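Local coordinates for phenylacetic acid degradation-related protein (Ralstonia eutropha JMP134, PDB 2PIM), which probably hydrolyses fatty acyl-CoA thioesters, as a member of the hotdog-fold thioesterase superfamily, at residues A[23-28]-A[58-63]; A[30-35]-A[73-78]; A[105-110]-A[115-120]. All coordinates share one frame; numbering follows the deposited sequence.

Interaction 1 of 3, residues A[23-28]-A[58-63]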
loop_
_atom_site.group_PDB
_atom_site.type_symbol
_atom_site.label_atom_id
_atom_site.label_comp_id
_atom_site.label_asym_id
_atom_site.label_seq_id
_atom_site.Cartn_x
_atom_site.Cartn_y
_atom_site.Cartn_z
ATOM N N GLY A 23 -13.735 1.026 -4.664
ATOM C CA GLY A 23 -14.795 0.481 -3.816
ATOM C C GLY A 23 -14.243 -0.069 -2.502
ATOM O O GLY A 23 -14.670 0.297 -1.426
ATOM N N THR A 24 -13.268 -0.947 -2.581
ATOM C CA THR A 24 -12.714 -1.556 -1.393
ATOM C C THR A 24 -12.193 -0.496 -0.405
ATOM O O THR A 24 -12.412 -0.602 0.792
ATOM C CB THR A 24 -11.622 -2.541 -1.833
ATOM O OG1 THR A 24 -12.224 -3.521 -2.680
ATOM C CG2 THR A 24 -10.910 -3.216 -0.683
ATOM N N LEU A 25 -11.534 0.544 -0.919
ATOM C CA LEU A 25 -10.999 1.632 -0.075
ATOM C C LEU A 25 -12.003 2.734 0.298
ATOM O O LEU A 25 -11.643 3.660 1.029
ATOM C CB LEU A 25 -9.770 2.244 -0.751
ATOM C CG LEU A 25 -8.686 1.198 -1.087
ATOM C CD1 LEU A 25 -7.692 1.803 -2.028
ATOM C CD2 LEU A 25 -8.040 0.667 0.191
ATOM N N GLY A 26 -13.263 2.601 -0.147
ATOM C CA GLY A 26 -14.329 3.595 0.118
ATOM C C GLY A 26 -14.022 4.913 -0.571
ATOM O O GLY A 26 -14.327 5.980 -0.059
ATOM N N GLY A 27 -13.396 4.830 -1.745
ATOM C CA GLY A 27 -12.901 5.988 -2.449
ATOM C C GLY A 27 -14.010 6.771 -3.123
ATOM O O GLY A 27 -14.819 6.199 -3.852
ATOM N N VAL A 28 -14.060 8.075 -2.867
ATOM C CA VAL A 28 -15.070 8.964 -3.482
ATOM C C VAL A 28 -14.403 10.272 -3.784
ATOM O O VAL A 28 -13.999 11.012 -2.861
ATOM C CB VAL A 28 -16.289 9.258 -2.558
ATOM C CG1 VAL A 28 -17.307 10.085 -3.277
ATOM C CG2 VAL A 28 -16.930 7.981 -2.063
ATOM N N GLY A 58 -0.117 0.723 7.583
ATOM C CA GLY A 58 0.547 1.683 6.725
ATOM C C GLY A 58 0.328 1.377 5.249
ATOM O O GLY A 58 0.021 2.245 4.458
ATOM N N GLY A 59 0.486 0.121 4.882
ATOM C CA GLY A 59 0.280 -0.282 3.521
ATOM C C GLY A 59 -1.098 0.036 2.998
ATOM O O GLY A 59 -1.222 0.404 1.853
HETATM N N MSE A 60 -2.131 -0.110 3.837
HETATM C CA MSE A 60 -3.516 0.177 3.418
HETATM C C MSE A 60 -3.650 1.683 3.137
HETATM O O MSE A 60 -4.270 2.054 2.153
HETATM C CB MSE A 60 -4.542 -0.309 4.454
HETATM C CG MSE A 60 -4.581 -1.849 4.564
HETATM SE SE MSE A 60 -4.964 -2.654 2.814
HETATM C CE MSE A 60 -6.460 -1.682 2.304
ATOM N N LEU A 61 -3.018 2.518 3.969
ATOM C CA LEU A 61 -2.933 3.954 3.685
ATOM C C LEU A 61 -2.227 4.229 2.373
ATOM O O LEU A 61 -2.622 5.115 1.615
ATOM C CB LEU A 61 -2.191 4.684 4.769
ATOM C CG LEU A 61 -2.753 4.585 6.200
ATOM C CD1 LEU A 61 -1.772 5.189 7.206
ATOM C CD2 LEU A 61 -4.085 5.230 6.325
ATOM N N GLY A 62 -1.161 3.474 2.126
ATOM C CA GLY A 62 -0.461 3.543 0.856
ATOM C C GLY A 62 -1.347 3.206 -0.334
ATOM O O GLY A 62 -1.185 3.797 -1.376
ATOM N N ALA A 63 -2.278 2.264 -0.188
ATOM C CA ALA A 63 -3.216 1.949 -1.275
ATOM C C ALA A 63 -4.162 3.108 -1.554
ATOM O O ALA A 63 -4.552 3.333 -2.682
ATOM C CB ALA A 63 -3.999 0.645 -0.962
#
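Leu25 reaches across to Met60 and Ala63 through van der Waals contacts. Its two methyl groups divide the work. CD2 of Leu25 meets the terminal methyl CE of selenomethionine Met60 at 3.5 Å. CD1 of Leu25 lies 4.0 Å from CB of Ala63. The Met60 chain is bent at both chi2 (-57°) and chi3 (-50°). These bends swing CE back toward Leu25, although the side chain does not start out in that direction. The same CD1 of Leu25 also rests 3.6 Å from the backbone O of Ala63. That oxygen accepts a hydrogen bond from Gln57 NE2 of the second subunit.

Hydrogen bonds act within the segments and not between them. Gly26 has positive phi and closes helix 20-25 in a Schellman motif, with Gly26 N bonded to Gly23 O at 3.0 Å. In helix 58-75, Ala63 N bonds to Gly59 O.

The second subunit also packs here: its Gln57 touches Leu25 and its Val21 touches Met60. The contact thus joins two helices in a buried place beside the dimer interface. Its chemistry implies cohesion by burial of methyl groups, with no hydrogen bond between the two segments.

Interaction 2 of 3, residues A[30-35]-A[73-78]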
loop_
_atom_site.group_PDB
_atom_site.type_symbol
_atom_site.label_atom_id
_atom_site.label_comp_id
_atom_site.label_asym_id
_atom_site.label_seq_id
_atom_site.Cartn_x
_atom_site.Cartn_y
_atom_site.Cartn_z
ATOM N N ARG A 30 -13.880 13.926 -4.485
ATOM C CA ARG A 30 -14.601 15.096 -4.029
ATOM C C ARG A 30 -14.257 16.364 -4.829
ATOM O O ARG A 30 -15.038 17.265 -4.831
ATOM C CB ARG A 30 -14.337 15.319 -2.532
ATOM C CG ARG A 30 -14.721 14.153 -1.653
ATOM C CD ARG A 30 -16.199 13.767 -1.823
ATOM N NE ARG A 30 -17.105 14.860 -1.474
ATOM C CZ ARG A 30 -17.496 15.150 -0.233
ATOM N NH1 ARG A 30 -17.061 14.427 0.783
ATOM N NH2 ARG A 30 -18.365 16.135 -0.014
ATOM N N ALA A 31 -13.112 16.430 -5.503
ATOM C CA ALA A 31 -12.680 17.655 -6.172
ATOM C C ALA A 31 -11.629 17.359 -7.204
ATOM O O ALA A 31 -10.799 16.465 -7.014
ATOM C CB ALA A 31 -12.135 18.656 -5.160
ATOM N N VAL A 32 -11.691 18.076 -8.319
ATOM C CA VAL A 32 -10.652 17.995 -9.343
ATOM C C VAL A 32 -10.391 19.384 -9.881
ATOM O O VAL A 32 -11.303 20.192 -10.014
ATOM C CB VAL A 32 -11.034 17.111 -10.553
ATOM C CG1 VAL A 32 -9.770 16.574 -11.223
ATOM C CG2 VAL A 32 -11.915 15.966 -10.147
ATOM N N ASP A 33 -9.138 19.664 -10.184
ATOM C CA ASP A 33 -8.770 20.921 -10.797
ATOM C C ASP A 33 -7.637 20.600 -11.746
ATOM O O ASP A 33 -6.488 20.456 -11.342
ATOM C CB ASP A 33 -8.343 21.915 -9.722
ATOM C CG ASP A 33 -8.295 23.362 -10.217
ATOM O OD1 ASP A 33 -8.071 23.639 -11.420
ATOM O OD2 ASP A 33 -8.453 24.242 -9.353
ATOM N N LEU A 34 -7.978 20.461 -13.017
ATOM C CA LEU A 34 -7.010 20.028 -14.009
ATOM C C LEU A 34 -6.012 21.111 -14.366
ATOM O O LEU A 34 -4.909 20.788 -14.773
ATOM C CB LEU A 34 -7.727 19.508 -15.254
ATOM C CG LEU A 34 -8.442 18.181 -14.973
ATOM C CD1 LEU A 34 -9.563 17.968 -15.970
ATOM C CD2 LEU A 34 -7.470 17.054 -15.004
ATOM N N GLU A 35 -6.380 22.380 -14.192
ATOM C CA GLU A 35 -5.462 23.491 -14.447
ATOM C C GLU A 35 -4.477 23.678 -13.288
ATOM O O GLU A 35 -3.287 23.883 -13.516
ATOM C CB GLU A 35 -6.233 24.782 -14.703
ATOM C CG GLU A 35 -5.465 25.746 -15.607
ATOM C CD GLU A 35 -6.184 27.058 -15.820
ATOM O OE1 GLU A 35 -7.401 27.138 -15.509
ATOM O OE2 GLU A 35 -5.537 28.016 -16.302
ATOM N N VAL A 73 -3.423 11.591 -12.150
ATOM C CA VAL A 73 -2.720 11.407 -13.416
ATOM C C VAL A 73 -3.681 11.029 -14.500
ATOM O O VAL A 73 -3.639 11.612 -15.575
ATOM C CB VAL A 73 -1.598 10.348 -13.356
ATOM C CG1 VAL A 73 -0.947 10.185 -14.717
ATOM C CG2 VAL A 73 -0.568 10.737 -12.314
ATOM N N THR A 74 -4.555 10.060 -14.211
ATOM C CA THR A 74 -5.573 9.577 -15.187
ATOM C C THR A 74 -6.508 10.669 -15.656
ATOM O O THR A 74 -6.825 10.780 -16.861
ATOM C CB THR A 74 -6.360 8.379 -14.578
ATOM O OG1 THR A 74 -5.418 7.356 -14.267
ATOM C CG2 THR A 74 -7.374 7.804 -15.548
ATOM N N ALA A 75 -6.948 11.492 -14.717
ATOM C CA ALA A 75 -7.756 12.664 -15.051
ATOM C C ALA A 75 -7.181 13.538 -16.168
ATOM O O ALA A 75 -7.949 14.152 -16.911
ATOM C CB ALA A 75 -7.994 13.496 -13.823
ATOM N N THR A 76 -5.846 13.603 -16.277
ATOM C CA THR A 76 -5.172 14.437 -17.287
ATOM C C THR A 76 -5.000 13.750 -18.656
ATOM O O THR A 76 -4.648 14.407 -19.621
ATOM C CB THR A 76 -3.786 15.001 -16.800
ATOM O OG1 THR A 76 -2.796 13.959 -16.728
ATOM C CG2 THR A 76 -3.912 15.639 -15.462
ATOM N N LEU A 77 -5.280 12.454 -18.756
ATOM C CA LEU A 77 -4.905 11.697 -19.946
ATOM C C LEU A 77 -5.876 11.801 -21.090
ATOM O O LEU A 77 -7.063 11.971 -20.901
ATOM C CB LEU A 77 -4.684 10.224 -19.585
ATOM C CG LEU A 77 -3.623 10.031 -18.493
ATOM C CD1 LEU A 77 -3.195 8.580 -18.355
ATOM C CD2 LEU A 77 -2.398 10.933 -18.692
ATOM N N GLU A 78 -5.347 11.715 -22.299
ATOM C CA GLU A 78 -6.179 11.517 -23.467
ATOM C C GLU A 78 -6.782 10.107 -23.421
ATOM O O GLU A 78 -6.358 9.259 -22.632
ATOM C CB GLU A 78 -5.373 11.750 -24.759
ATOM C CG GLU A 78 -4.157 10.842 -24.957
ATOM C CD GLU A 78 -2.820 11.432 -24.466
ATOM O OE1 GLU A 78 -2.633 11.669 -23.240
ATOM O OE2 GLU A 78 -1.931 11.607 -25.325
#
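Leu34 sets its CD2 methyl over one face of the flat peptide group that follows Ala75. CD2 of Leu34 is 3.5 Å from Ala75 O and 3.7 Å from Ala75 C, so it sits above the carbonyl and not in its plane. No aromatic ring or charged flat group bridges the two segments. Ala75 O accepts a hydrogen bond from Asn6 ND2. A second flat group, the Val73 carbonyl, is engaged in its own plane. Thr76 OG1 donates to a lone pair of Val73 O at 2.7 Å, with a C=O...donor angle of 142°. Thr76 N bonds to the same oxygen, so Val73 O is held by two donors.

The remaining contacts are between methyl groups. CD2 of Leu34 touches CB of Ala75 at 3.8 Å and CG2 of Thr76 at 3.9 Å. One methyl therefore lies against both side chains and the peptide between them. The first torsion of Thr76 (71°) turns OG1 back to the Val73 carbonyl and leaves CG2 to meet Leu34. Val32 adds a looser touch, with CG1 at 4.4 Å from CB of Ala75.

Phe8 of helix 7-12 packs on both Val32 and Ala75. Leu107 of strand 99-107 packs on Thr76. The contact joins the end of edge strand 28-33, and the turn after it, to the C-terminal end of helix 58-75. Chemically it is a small, partly exposed apolar patch. It is methyl against methyl and peptide, while the Thr76 hydroxyl is bonded within its own segment.

Interaction 3 of 3, residues A[105-110]-A[115-120]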
loop_
_atom_site.group_PDB
_atom_site.type_symbol
_atom_site.label_atom_id
_atom_site.label_comp_id
_atom_site.label_asym_id
_atom_site.label_seq_id
_atom_site.Cartn_x
_atom_site.Cartn_y
_atom_site.Cartn_z
ATOM N N ALA A 105 -4.114 14.989 -3.881
ATOM C CA ALA A 105 -3.016 14.829 -4.810
ATOM C C ALA A 105 -2.709 16.157 -5.505
ATOM O O ALA A 105 -3.607 16.980 -5.687
ATOM C CB ALA A 105 -3.332 13.747 -5.819
ATOM N N ARG A 106 -1.423 16.365 -5.816
ATOM C CA ARG A 106 -0.933 17.474 -6.646
ATOM C C ARG A 106 0.142 16.952 -7.602
ATOM O O ARG A 106 1.056 16.231 -7.180
ATOM C CB ARG A 106 -0.300 18.602 -5.795
ATOM C CG ARG A 106 0.288 19.756 -6.639
ATOM C CD ARG A 106 1.060 20.851 -5.866
ATOM N NE ARG A 106 2.486 20.557 -5.633
ATOM C CZ ARG A 106 2.981 20.069 -4.496
ATOM N NH1 ARG A 106 2.202 19.799 -3.460
ATOM N NH2 ARG A 106 4.265 19.847 -4.385
ATOM N N LEU A 107 0.055 17.361 -8.865
ATOM C CA LEU A 107 1.131 17.148 -9.848
ATOM C C LEU A 107 2.312 18.098 -9.641
ATOM O O LEU A 107 2.156 19.293 -9.757
ATOM C CB LEU A 107 0.602 17.355 -11.289
ATOM C CG LEU A 107 -0.203 16.169 -11.796
ATOM C CD1 LEU A 107 -1.112 16.547 -12.945
ATOM C CD2 LEU A 107 0.722 15.027 -12.169
ATOM N N GLU A 108 3.496 17.564 -9.348
ATOM C CA GLU A 108 4.712 18.370 -9.308
ATOM C C GLU A 108 5.274 18.567 -10.686
ATOM O O GLU A 108 5.953 19.542 -10.906
ATOM C CB GLU A 108 5.818 17.721 -8.482
ATOM C CG GLU A 108 5.550 17.699 -7.024
ATOM C CD GLU A 108 6.381 18.679 -6.244
ATOM O OE1 GLU A 108 6.362 19.881 -6.602
ATOM O OE2 GLU A 108 7.012 18.236 -5.249
ATOM N N ARG A 109 5.073 17.595 -11.562
ATOM C CA ARG A 109 5.455 17.720 -12.956
ATOM C C ARG A 109 4.642 16.781 -13.811
ATOM O O ARG A 109 4.454 15.638 -13.442
ATOM C CB ARG A 109 6.932 17.380 -13.138
ATOM C CG ARG A 109 7.340 17.382 -14.621
ATOM C CD ARG A 109 8.749 17.863 -14.859
ATOM N NE ARG A 109 8.935 18.138 -16.287
ATOM C CZ ARG A 109 9.137 17.211 -17.224
ATOM N NH1 ARG A 109 9.203 15.915 -16.910
ATOM N NH2 ARG A 109 9.255 17.581 -18.486
ATOM N N ARG A 110 4.156 17.293 -14.928
ATOM C CA ARG A 110 3.480 16.533 -15.972
ATOM C C ARG A 110 4.383 16.458 -17.178
ATOM O O ARG A 110 4.408 17.390 -17.934
ATOM C CB ARG A 110 2.275 17.302 -16.490
ATOM C CG ARG A 110 1.208 17.492 -15.514
ATOM C CD ARG A 110 -0.047 18.071 -16.220
ATOM N NE ARG A 110 -0.621 19.087 -15.345
ATOM C CZ ARG A 110 -1.871 19.511 -15.368
ATOM N NH1 ARG A 110 -2.755 19.040 -16.255
ATOM N NH2 ARG A 110 -2.219 20.424 -14.477
ATOM N N CYS A 115 4.993 11.538 -14.979
ATOM C CA CYS A 115 4.362 12.497 -14.096
ATOM C C CYS A 115 4.857 12.212 -12.695
ATOM O O CYS A 115 4.934 11.074 -12.292
ATOM C CB CYS A 115 2.830 12.384 -14.126
ATOM S SG CYS A 115 2.167 12.946 -15.704
ATOM N N ASN A 116 5.220 13.266 -11.993
ATOM C CA ASN A 116 5.611 13.206 -10.607
ATOM C C ASN A 116 4.470 13.799 -9.814
ATOM O O ASN A 116 4.064 14.934 -10.046
ATOM C CB ASN A 116 6.903 13.977 -10.419
ATOM C CG ASN A 116 8.027 13.459 -11.317
ATOM O OD1 ASN A 116 8.699 12.467 -10.989
ATOM N ND2 ASN A 116 8.233 14.119 -12.448
ATOM N N VAL A 117 3.909 12.996 -8.918
ATOM C CA VAL A 117 2.700 13.351 -8.183
ATOM C C VAL A 117 3.031 13.292 -6.711
ATOM O O VAL A 117 3.804 12.449 -6.317
ATOM C CB VAL A 117 1.569 12.334 -8.437
ATOM C CG1 VAL A 117 0.200 12.981 -8.112
ATOM C CG2 VAL A 117 1.581 11.823 -9.859
ATOM N N VAL A 118 2.475 14.188 -5.902
ATOM C CA VAL A 118 2.566 14.049 -4.456
ATOM C C VAL A 118 1.143 13.847 -3.918
ATOM O O VAL A 118 0.182 14.391 -4.456
ATOM C CB VAL A 118 3.241 15.251 -3.749
ATOM C CG1 VAL A 118 4.599 15.573 -4.407
ATOM C CG2 VAL A 118 2.384 16.441 -3.816
ATOM N N GLY A 119 1.036 13.021 -2.893
ATOM C CA GLY A 119 -0.210 12.737 -2.242
ATOM C C GLY A 119 -0.045 12.964 -0.747
ATOM O O GLY A 119 1.038 12.780 -0.229
ATOM N N GLU A 120 -1.121 13.413 -0.090
ATOM C CA GLU A 120 -1.182 13.579 1.368
ATOM C C GLU A 120 -2.486 12.951 1.835
ATOM O O GLU A 120 -3.488 13.002 1.139
ATOM C CB GLU A 120 -1.139 15.045 1.712
ATOM C CG GLU A 120 0.180 15.679 1.257
ATOM C CD GLU A 120 0.235 17.208 1.359
ATOM O OE1 GLU A 120 -0.837 17.827 1.633
ATOM O OE2 GLU A 120 1.368 17.763 1.168
#
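A classic beta bulge sets two residues, Glu108 and Arg109, opposite the single Asn116. Asn116 O takes both of their amides: Glu108 N at 2.8 Å and a straighter bond from Arg109 N at 3.2 Å. The return bond runs from Asn116 N to Arg109 O. Before the bulge, Arg106 and Val118 form a regular antiparallel hydrogen-bonded pair, with Arg106 N to Val118 O at 2.9 Å and Val118 N to Arg106 O at 2.8 Å.

Val118 lies between Arg106, on the same face, and Glu108, which leans in from the bulge. Its chi1 of -52° directs CG1 to CG of Glu108, at 3.5 Å, and CG2 to a face of the Arg106 guanidinium. Arg106 NH2 also makes a salt bridge to Glu108 OE1. Arg106 has two conformers, so its guanidinium contacts are less certain. Farther along, Asn116 ND2 lies beside CB of Arg109.

The other face carries Ala105, Leu107, Val117, Cys115 and Arg110 and is largely apolar. Leu107 CD2 touches CB of Cys115 and CG2 of Val117. Against helix 58-75, Ala105 packs on Val68 and Leu72, and Val117 on Thr69 and Val73. Strand 114-123 also pairs with strand 126-136, and strand 99-107 with strand 38-45.

In the fold
Interactions 1 and 2 both use helix 58-75, and interaction 3 packs against it. Interactions 1 and 2 take its two ends, with centres 19 Å apart on opposite sides of the chain's centre. Their segments alternate along the chain: helix 20-25 and strand 28-33 come first, then the two ends of helix 58-75. Interaction 3 comes later in sequence and lies within the antiparallel sheet. Its centre is 18 Å from that of interaction 1 and 11 Å from that of interaction 2. Interactions 2 and 3 touch: Leu34 O and Arg110 NH2 are 2.7 Å apart, a probable hydrogen bond. This fits the hotdog fold, in which a curved sheet wraps a long helix. Interaction 1 alone borders the second subunit.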